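Local coordinates for protein extragenic suppressor (PDB 1XI6) that hydrolyses fructose 1,6-bisphosphate to fructose 6-phosphate and phosphate with magnesium as cofactor, and has weak activity on inositol 1-phosphate, at residues K12-V17 / Y87-D92; T28-F33 / E126-R131. One frame throughout, in Å; residues are numbered along the deposited sequence.

In the fold
From the N terminus the chain runs first into helix 11-28, whose early turns carry 12-17 and whose exit leads into 28-33. It then passes through helix 53-66 and the first sheet strands to strand 87-92, where contact 1 closes a loop of 69 residues and joins the helix to the larger sheet. Farther on, the turn 126-131 between strands 118-126 and 131-136 comes back to 28-33 in contact 2. Because the four segments alternate along the chain, the two loops cross. With centres 19 Å apart, contact 1 lays the start of helix 11-28 on the larger sheet, and contact 2 sets the residues at its exit against the turn joining two strands of that sheet.

Contact 1. Residues K12-V17 / Y87-D92; sequences KFWREV and YTVIVD
With CG opposite its own carbonyl carbon (chi1 -68°), Trp14 sends its indole off helix 11-28 toward strand 87-92, where Val89 holds CG2 anti to the carbonyl carbon and points it back at the ring. The two side chains thus approach from opposite directions. The benzo part of the indole makes the touch: Trp14 CH2 lies 4.2 Å from Val89 CG2, and CZ3 is equally near that methyl. Two residues earlier, at the start of the strand, Tyr87 brings the root of its ring to the indole, with Tyr87 CG 4.5 Å from Trp14 CZ2. No hydrogen bond joins the segments, and the 120 Å² buried between them marks a small contact. The CA atoms of Trp14 and Val89 are 10.4 Å apart, yet ring and methyl touch, so the long indole spans most of the gap between backbones. Phe13, next to it on the helix, places CD1 3.9 Å above the indole plane of Trp14, over its centre. Around this apolar layer, Trp14 also touches Val113 of strand 108-115 and both Ile120 and Tyr121 of strand 118-126, while Val89 packs on Val71; the helix therefore lies against three strands of the larger mixed sheet.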
ATOM      1  N   LYS A  12       4.907  18.177  -7.780  1.00 50.00           N
ATOM      2  CA  LYS A  12       4.494  18.328  -9.182  1.00 50.00           C
ATOM      3  C   LYS A  12       5.203  17.341 -10.109  1.00 50.00           C
ATOM      4  O   LYS A  12       4.585  16.806 -11.037  1.00 50.00           O
ATOM      5  CB  LYS A  12       4.732  19.771  -9.655  1.00 50.00           C
ATOM      6  CG  LYS A  12       4.295  20.078 -11.092  1.00 50.00           C
ATOM      7  N   PHE A  13       6.489  17.099  -9.846  1.00 50.00           N
ATOM      8  CA  PHE A  13       7.262  16.138 -10.626  1.00 50.00           C
ATOM      9  C   PHE A  13       6.799  14.706 -10.362  1.00 50.00           C
ATOM     10  O   PHE A  13       6.557  13.955 -11.310  1.00 50.00           O
ATOM     11  CB  PHE A  13       8.772  16.285 -10.372  1.00 50.00           C
ATOM     12  CG  PHE A  13       9.612  15.245 -11.073  1.00 50.00           C
ATOM     13  CD1 PHE A  13      10.147  14.166 -10.360  1.00 50.00           C
ATOM     14  CD2 PHE A  13       9.858  15.332 -12.438  1.00 50.00           C
ATOM     15  CE1 PHE A  13      10.926  13.187 -11.002  1.00 50.00           C
ATOM     16  CE2 PHE A  13      10.630  14.363 -13.093  1.00 50.00           C
ATOM     17  CZ  PHE A  13      11.168  13.286 -12.370  1.00 50.00           C
ATOM     18  N   TRP A  14       6.673  14.340  -9.086  1.00 50.00           N
ATOM     19  CA  TRP A  14       6.317  12.968  -8.719  1.00 50.00           C
ATOM     20  C   TRP A  14       4.875  12.622  -9.053  1.00 50.00           C
ATOM     21  O   TRP A  14       4.598  11.510  -9.509  1.00 50.00           O
ATOM     22  CB  TRP A  14       6.631  12.683  -7.249  1.00 50.00           C
ATOM     23  CG  TRP A  14       8.096  12.665  -6.995  1.00 50.00           C
ATOM     24  CD1 TRP A  14       8.816  13.584  -6.284  1.00 50.00           C
ATOM     25  CD2 TRP A  14       9.040  11.698  -7.478  1.00 50.00           C
ATOM     26  NE1 TRP A  14      10.148  13.242  -6.285  1.00 50.00           N
ATOM     27  CE2 TRP A  14      10.316  12.093  -7.011  1.00 50.00           C
ATOM     28  CE3 TRP A  14       8.931  10.533  -8.258  1.00 50.00           C
ATOM     29  CZ2 TRP A  14      11.482  11.366  -7.298  1.00 50.00           C
ATOM     30  CZ3 TRP A  14      10.093   9.804  -8.547  1.00 50.00           C
ATOM     31  CH2 TRP A  14      11.352  10.228  -8.066  1.00 50.00           C
ATOM     32  N   ARG A  15       3.970  13.577  -8.841  1.00 50.00           N
ATOM     33  CA  ARG A  15       2.584  13.424  -9.260  1.00 50.00           C
ATOM     34  C   ARG A  15       2.540  13.044 -10.749  1.00 50.00           C
ATOM     35  O   ARG A  15       1.878  12.075 -11.111  1.00 50.00           O
ATOM     36  CB  ARG A  15       1.773  14.692  -8.965  1.00 50.00           C
ATOM     37  CG  ARG A  15       0.267  14.529  -9.136  1.00 50.00           C
ATOM     38  CD  ARG A  15      -0.532  15.779  -8.740  1.00 50.00           C
ATOM     39  NE  ARG A  15      -0.538  15.996  -7.290  1.00 50.00           N
ATOM     40  CZ  ARG A  15       0.161  16.935  -6.646  1.00 50.00           C
ATOM     41  NH1 ARG A  15       0.944  17.790  -7.304  1.00 50.00           N
ATOM     42  NH2 ARG A  15       0.074  17.023  -5.326  1.00 50.00           N
ATOM     43  N   GLU A  16       3.278  13.778 -11.585  1.00 50.00           N
ATOM     44  CA  GLU A  16       3.266  13.576 -13.037  1.00 50.00           C
ATOM     45  C   GLU A  16       3.739  12.173 -13.433  1.00 50.00           C
ATOM     46  O   GLU A  16       3.180  11.555 -14.352  1.00 50.00           O
ATOM     47  CB  GLU A  16       4.091  14.661 -13.748  1.00 50.00           C
ATOM     48  N   VAL A  17       4.755  11.680 -12.728  1.00 50.00           N
ATOM     49  CA  VAL A  17       5.322  10.348 -12.965  1.00 50.00           C
ATOM     50  C   VAL A  17       4.294   9.262 -12.614  1.00 50.00           C
ATOM     51  O   VAL A  17       4.113   8.290 -13.369  1.00 50.00           O
ATOM     52  CB  VAL A  17       6.678  10.169 -12.197  1.00 50.00           C
ATOM     53  CG1 VAL A  17       7.021   8.705 -11.942  1.00 50.00           C
ATOM     54  CG2 VAL A  17       7.806  10.843 -12.964  1.00 50.00           C
ATOM     55  N   TYR A  87      17.220   9.925  -3.518  1.00 50.00           N
ATOM     56  CA  TYR A  87      15.828   9.510  -3.518  1.00 50.00           C
ATOM     57  C   TYR A  87      15.623   7.998  -3.630  1.00 50.00           C
ATOM     58  O   TYR A  87      16.319   7.310  -4.385  1.00 50.00           O
ATOM     59  CB  TYR A  87      15.092  10.204  -4.653  1.00 50.00           C
ATOM     60  CG  TYR A  87      15.024  11.711  -4.552  1.00 50.00           C
ATOM     61  CD1 TYR A  87      15.813  12.510  -5.373  1.00 50.00           C
ATOM     62  CD2 TYR A  87      14.149  12.340  -3.650  1.00 50.00           C
ATOM     63  CE1 TYR A  87      15.751  13.897  -5.303  1.00 50.00           C
ATOM     64  CE2 TYR A  87      14.078  13.733  -3.570  1.00 50.00           C
ATOM     65  CZ  TYR A  87      14.886  14.508  -4.403  1.00 50.00           C
ATOM     66  OH  TYR A  87      14.836  15.889  -4.346  1.00 50.00           O
ATOM     67  N   THR A  88      14.653   7.493  -2.876  1.00 50.00           N
ATOM     68  CA  THR A  88      14.302   6.076  -2.902  1.00 50.00           C
ATOM     69  C   THR A  88      12.808   5.914  -3.182  1.00 50.00           C
ATOM     70  O   THR A  88      11.977   6.517  -2.504  1.00 50.00           O
ATOM     71  CB  THR A  88      14.692   5.368  -1.578  1.00 50.00           C
ATOM     72  OG1 THR A  88      16.081   5.588  -1.318  1.00 50.00           O
ATOM     73  CG2 THR A  88      14.439   3.866  -1.648  1.00 50.00           C
ATOM     74  N   VAL A  89      12.489   5.103  -4.187  1.00 50.00           N
ATOM     75  CA  VAL A  89      11.111   4.775  -4.533  1.00 50.00           C
ATOM     76  C   VAL A  89      10.811   3.325  -4.146  1.00 50.00           C
ATOM     77  O   VAL A  89      11.428   2.397  -4.665  1.00 50.00           O
ATOM     78  CB  VAL A  89      10.825   4.997  -6.042  1.00 50.00           C
ATOM     79  CG1 VAL A  89       9.353   4.867  -6.330  1.00 50.00           C
ATOM     80  CG2 VAL A  89      11.286   6.365  -6.487  1.00 50.00           C
ATOM     81  N   ILE A  90       9.872   3.137  -3.224  1.00 50.00           N
ATOM     82  CA  ILE A  90       9.323   1.805  -2.964  1.00 50.00           C
ATOM     83  C   ILE A  90       8.116   1.580  -3.870  1.00 50.00           C
ATOM     84  O   ILE A  90       7.162   2.356  -3.873  1.00 50.00           O
ATOM     85  CB  ILE A  90       8.941   1.573  -1.492  1.00 50.00           C
ATOM     86  CG1 ILE A  90      10.094   2.007  -0.574  1.00 50.00           C
ATOM     87  CG2 ILE A  90       8.530   0.111  -1.283  1.00 50.00           C
ATOM     88  CD1 ILE A  90       9.893   1.723   0.906  1.00 50.00           C
ATOM     89  N   VAL A  91       8.191   0.503  -4.636  1.00 50.00           N
ATOM     90  CA  VAL A  91       7.236   0.187  -5.679  1.00 50.00           C
ATOM     91  C   VAL A  91       6.463  -1.088  -5.338  1.00 50.00           C
ATOM     92  O   VAL A  91       7.064  -2.155  -5.141  1.00 50.00           O
ATOM     93  CB  VAL A  91       7.976   0.003  -7.032  1.00 50.00           C
ATOM     94  CG1 VAL A  91       7.036  -0.532  -8.118  1.00 50.00           C
ATOM     95  CG2 VAL A  91       8.607   1.299  -7.471  1.00 50.00           C
ATOM     96  N   ASP A  92       5.141  -0.985  -5.257  1.00 50.00           N
ATOM     97  CA  ASP A  92       4.307  -2.185  -5.324  1.00 50.00           C
ATOM     98  C   ASP A  92       3.534  -2.126  -6.638  1.00 50.00           C
ATOM     99  O   ASP A  92       2.566  -1.372  -6.755  1.00 50.00           O
ATOM    100  CB  ASP A  92       3.381  -2.337  -4.109  1.00 50.00           C
ATOM    101  CG  ASP A  92       2.806  -3.757  -3.960  1.00 50.00           C
ATOM    102  OD1 ASP A  92       2.902  -4.579  -4.910  1.00 50.00           O
ATOM    103  OD2 ASP A  92       2.245  -4.057  -2.873  1.00 50.00           O
TER

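Contact 2. Residues T28-F33 / E126-R131; sequences TIMPFF and EPMTER
A Met-aromatic contact marks the meeting of 28-33, just past helix 11-28, with the turn 126-131; the side chain of Pro127 is about 7 Å from that of Leu94, which probably contributes to a magnesium site. Met128 SD sits over one face of the Phe33 ring, 4.3 Å from its centroid and 13° off the ring normal, displaced toward the rim. The sulfur reaches this place because the Met128 chain is bent at both outer torsions, turning its end toward 28-33. Met30 is folded in the same way and reaches two residues of the turn, Pro127 and Met128: its SD meets Pro127 CB at 3.8 Å, and its CE lies 4.1 Å from Met128 SD. Both approaches are slanted, and no hydrogen bond crosses the contact.

The turn is bonded within itself. Glu126 OE1 takes two donors, Thr129 OG1 at 2.7 Å from above the carboxylate plane and Arg131 NH2 at 3.1 Å on the syn lone pair. The latter, a salt bridge, is bent (137° at the hydrogen) and tilted from the guanidinium plane. The backbone oxygen Glu126 O likewise accepts from Thr129 N and Arg131 N, which come from opposite faces of its plane. Tyr190 OH of helix 184-193 is hydrogen-bonded to Glu126 OE2, so both carboxylate oxygens have partners. Phe107 packs on Phe33, Met30, Pro127 and Met128, completing the apolar cluster. Glu130, with positive phi, and Arg131 both face Glu126, the signature of a G1 beta bulge closing the hairpin of strands 118-126 and 131-136.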
ATOM      1  N   THR A  28      -2.229  -1.197 -20.371  1.00 50.00           N
ATOM      2  CA  THR A  28      -1.337  -2.346 -20.527  1.00 50.00           C
ATOM      3  C   THR A  28      -1.628  -3.502 -19.556  1.00 50.00           C
ATOM      4  O   THR A  28      -1.555  -4.663 -19.952  1.00 50.00           O
ATOM      5  CB  THR A  28       0.141  -1.888 -20.429  1.00 50.00           C
ATOM      6  OG1 THR A  28       0.391  -0.920 -21.451  1.00 50.00           O
ATOM      7  CG2 THR A  28       1.119  -3.028 -20.604  1.00 50.00           C
ATOM      8  N   ILE A  29      -1.958  -3.203 -18.302  1.00 50.00           N
ATOM      9  CA  ILE A  29      -2.211  -4.284 -17.337  1.00 50.00           C
ATOM     10  C   ILE A  29      -3.705  -4.591 -17.107  1.00 50.00           C
ATOM     11  O   ILE A  29      -4.069  -5.734 -16.865  1.00 50.00           O
ATOM     12  CB  ILE A  29      -1.384  -4.111 -16.013  1.00 50.00           C
ATOM     13  CG1 ILE A  29       0.083  -4.457 -16.256  1.00 50.00           C
ATOM     14  CG2 ILE A  29      -1.869  -5.040 -14.908  1.00 50.00           C
ATOM     15  CD1 ILE A  29       0.925  -3.333 -16.708  1.00 50.00           C
ATOM     16  N   MET A  30      -4.560  -3.580 -17.211  1.00 50.00           N
ATOM     17  CA  MET A  30      -6.004  -3.761 -17.013  1.00 50.00           C
ATOM     18  C   MET A  30      -6.688  -4.785 -17.935  1.00 50.00           C
ATOM     19  O   MET A  30      -7.596  -5.485 -17.478  1.00 50.00           O
ATOM     20  CB  MET A  30      -6.747  -2.420 -17.066  1.00 50.00           C
ATOM     21  CG  MET A  30      -6.787  -1.665 -15.753  1.00 50.00           C
ATOM     22  SD  MET A  30      -7.386  -2.669 -14.389  1.00 50.00           S
ATOM     23  CE  MET A  30      -9.097  -2.951 -14.830  1.00 50.00           C
ATOM     24  N   PRO A  31      -6.264  -4.875 -19.229  1.00 50.00           N
ATOM     25  CA  PRO A  31      -6.698  -5.988 -20.086  1.00 50.00           C
ATOM     26  C   PRO A  31      -6.603  -7.373 -19.453  1.00 50.00           C
ATOM     27  O   PRO A  31      -7.368  -8.252 -19.821  1.00 50.00           O
ATOM     28  CB  PRO A  31      -5.727  -5.917 -21.261  1.00 50.00           C
ATOM     29  CG  PRO A  31      -5.367  -4.514 -21.363  1.00 50.00           C
ATOM     30  CD  PRO A  31      -5.400  -3.941 -19.984  1.00 50.00           C
ATOM     31  N   PHE A  32      -5.683  -7.560 -18.514  1.00 50.00           N
ATOM     32  CA  PHE A  32      -5.452  -8.872 -17.906  1.00 50.00           C
ATOM     33  C   PHE A  32      -6.291  -9.177 -16.675  1.00 50.00           C
ATOM     34  O   PHE A  32      -6.133 -10.232 -16.087  1.00 50.00           O
ATOM     35  CB  PHE A  32      -3.965  -9.061 -17.583  1.00 50.00           C
ATOM     36  CG  PHE A  32      -3.089  -9.074 -18.798  1.00 50.00           C
ATOM     37  CD1 PHE A  32      -2.947 -10.236 -19.552  1.00 50.00           C
ATOM     38  CD2 PHE A  32      -2.418  -7.923 -19.202  1.00 50.00           C
ATOM     39  CE1 PHE A  32      -2.151 -10.252 -20.689  1.00 50.00           C
ATOM     40  CE2 PHE A  32      -1.617  -7.931 -20.341  1.00 50.00           C
ATOM     41  CZ  PHE A  32      -1.483  -9.099 -21.086  1.00 50.00           C
ATOM     42  N   PHE A  33      -7.179  -8.262 -16.293  1.00 50.00           N
ATOM     43  CA  PHE A  33      -8.045  -8.455 -15.130  1.00 50.00           C
ATOM     44  C   PHE A  33      -8.962  -9.657 -15.306  1.00 50.00           C
ATOM     45  O   PHE A  33      -9.731  -9.728 -16.260  1.00 50.00           O
ATOM     46  CB  PHE A  33      -8.854  -7.183 -14.828  1.00 50.00           C
ATOM     47  CG  PHE A  33      -9.850  -7.346 -13.710  1.00 50.00           C
ATOM     48  CD1 PHE A  33      -9.423  -7.531 -12.392  1.00 50.00           C
ATOM     49  CD2 PHE A  33     -11.214  -7.322 -13.974  1.00 50.00           C
ATOM     50  CE1 PHE A  33     -10.350  -7.691 -11.362  1.00 50.00           C
ATOM     51  CE2 PHE A  33     -12.138  -7.482 -12.955  1.00 50.00           C
ATOM     52  CZ  PHE A  33     -11.708  -7.662 -11.646  1.00 50.00           C
ATOM     53  N   GLU A 126      -6.426   2.971  -7.252  1.00 50.00           N
ATOM     54  CA  GLU A 126      -7.351   1.847  -7.269  1.00 50.00           C
ATOM     55  C   GLU A 126      -8.114   1.812  -8.588  1.00 50.00           C
ATOM     56  O   GLU A 126      -9.121   2.493  -8.722  1.00 50.00           O
ATOM     57  CB  GLU A 126      -8.325   1.936  -6.103  1.00 50.00           C
ATOM     58  CG  GLU A 126      -9.001   0.641  -5.811  1.00 50.00           C
ATOM     59  CD  GLU A 126     -10.249   0.765  -4.967  1.00 50.00           C
ATOM     60  OE1 GLU A 126     -10.523   1.840  -4.398  1.00 50.00           O
ATOM     61  OE2 GLU A 126     -10.965  -0.250  -4.879  1.00 50.00           O
ATOM     62  N   PRO A 127      -7.633   1.020  -9.568  1.00 50.00           N
ATOM     63  CA  PRO A 127      -8.204   1.058 -10.918  1.00 50.00           C
ATOM     64  C   PRO A 127      -9.719   0.828 -11.027  1.00 50.00           C
ATOM     65  O   PRO A 127     -10.359   1.528 -11.804  1.00 50.00           O
ATOM     66  CB  PRO A 127      -7.408  -0.024 -11.664  1.00 50.00           C
ATOM     67  CG  PRO A 127      -6.143  -0.119 -10.921  1.00 50.00           C
ATOM     68  CD  PRO A 127      -6.517   0.058  -9.492  1.00 50.00           C
ATOM     69  N   MET A 128     -10.282  -0.106 -10.253  1.00 50.00           N
ATOM     70  CA  MET A 128     -11.730  -0.422 -10.322  1.00 50.00           C
ATOM     71  C   MET A 128     -12.654   0.727  -9.927  1.00 50.00           C
ATOM     72  O   MET A 128     -13.776   0.817 -10.420  1.00 50.00           O
ATOM     73  CB  MET A 128     -12.089  -1.655  -9.478  1.00 50.00           C
ATOM     74  CG  MET A 128     -11.527  -2.979  -9.980  1.00 50.00           C
ATOM     75  SD  MET A 128     -11.730  -3.368 -11.737  1.00 50.00           S
ATOM     76  CE  MET A 128     -13.508  -3.533 -11.860  1.00 50.00           C
ATOM     77  N   THR A 129     -12.183   1.590  -9.032  1.00 50.00           N
ATOM     78  CA  THR A 129     -12.946   2.750  -8.569  1.00 50.00           C
ATOM     79  C   THR A 129     -12.408   4.062  -9.128  1.00 50.00           C
ATOM     80  O   THR A 129     -13.001   5.114  -8.897  1.00 50.00           O
ATOM     81  CB  THR A 129     -12.923   2.863  -7.042  1.00 50.00           C
ATOM     82  OG1 THR A 129     -11.565   2.950  -6.603  1.00 50.00           O
ATOM     83  CG2 THR A 129     -13.578   1.655  -6.388  1.00 50.00           C
ATOM     84  N   GLU A 130     -11.288   3.986  -9.851  1.00 50.00           N
ATOM     85  CA  GLU A 130     -10.542   5.152 -10.383  1.00 50.00           C
ATOM     86  C   GLU A 130     -10.097   6.145  -9.305  1.00 50.00           C
ATOM     87  O   GLU A 130     -10.091   7.354  -9.514  1.00 50.00           O
ATOM     88  CB  GLU A 130     -11.312   5.840 -11.513  1.00 50.00           C
ATOM     89  CG  GLU A 130     -11.426   4.982 -12.759  1.00 50.00           C
ATOM     90  CD  GLU A 130     -12.120   5.688 -13.918  1.00 50.00           C
ATOM     91  OE1 GLU A 130     -12.100   5.135 -15.045  1.00 50.00           O
ATOM     92  OE2 GLU A 130     -12.686   6.788 -13.715  1.00 50.00           O
ATOM     93  N   ARG A 131      -9.722   5.607  -8.151  1.00 50.00           N
ATOM     94  CA  ARG A 131      -9.420   6.409  -6.980  1.00 50.00           C
ATOM     95  C   ARG A 131      -7.942   6.690  -6.858  1.00 50.00           C
ATOM     96  O   ARG A 131      -7.123   5.775  -6.867  1.00 50.00           O
ATOM     97  CB  ARG A 131      -9.924   5.719  -5.719  1.00 50.00           C
ATOM     98  CG  ARG A 131     -11.402   5.878  -5.506  1.00 50.00           C
ATOM     99  CD  ARG A 131     -11.745   5.450  -4.127  1.00 50.00           C
ATOM    100  NE  ARG A 131     -13.180   5.313  -3.935  1.00 50.00           N
ATOM    101  CZ  ARG A 131     -13.780   4.203  -3.530  1.00 50.00           C
ATOM    102  NH1 ARG A 131     -15.089   4.191  -3.380  1.00 50.00           N
ATOM    103  NH2 ARG A 131     -13.083   3.108  -3.265  1.00 50.00           N
TER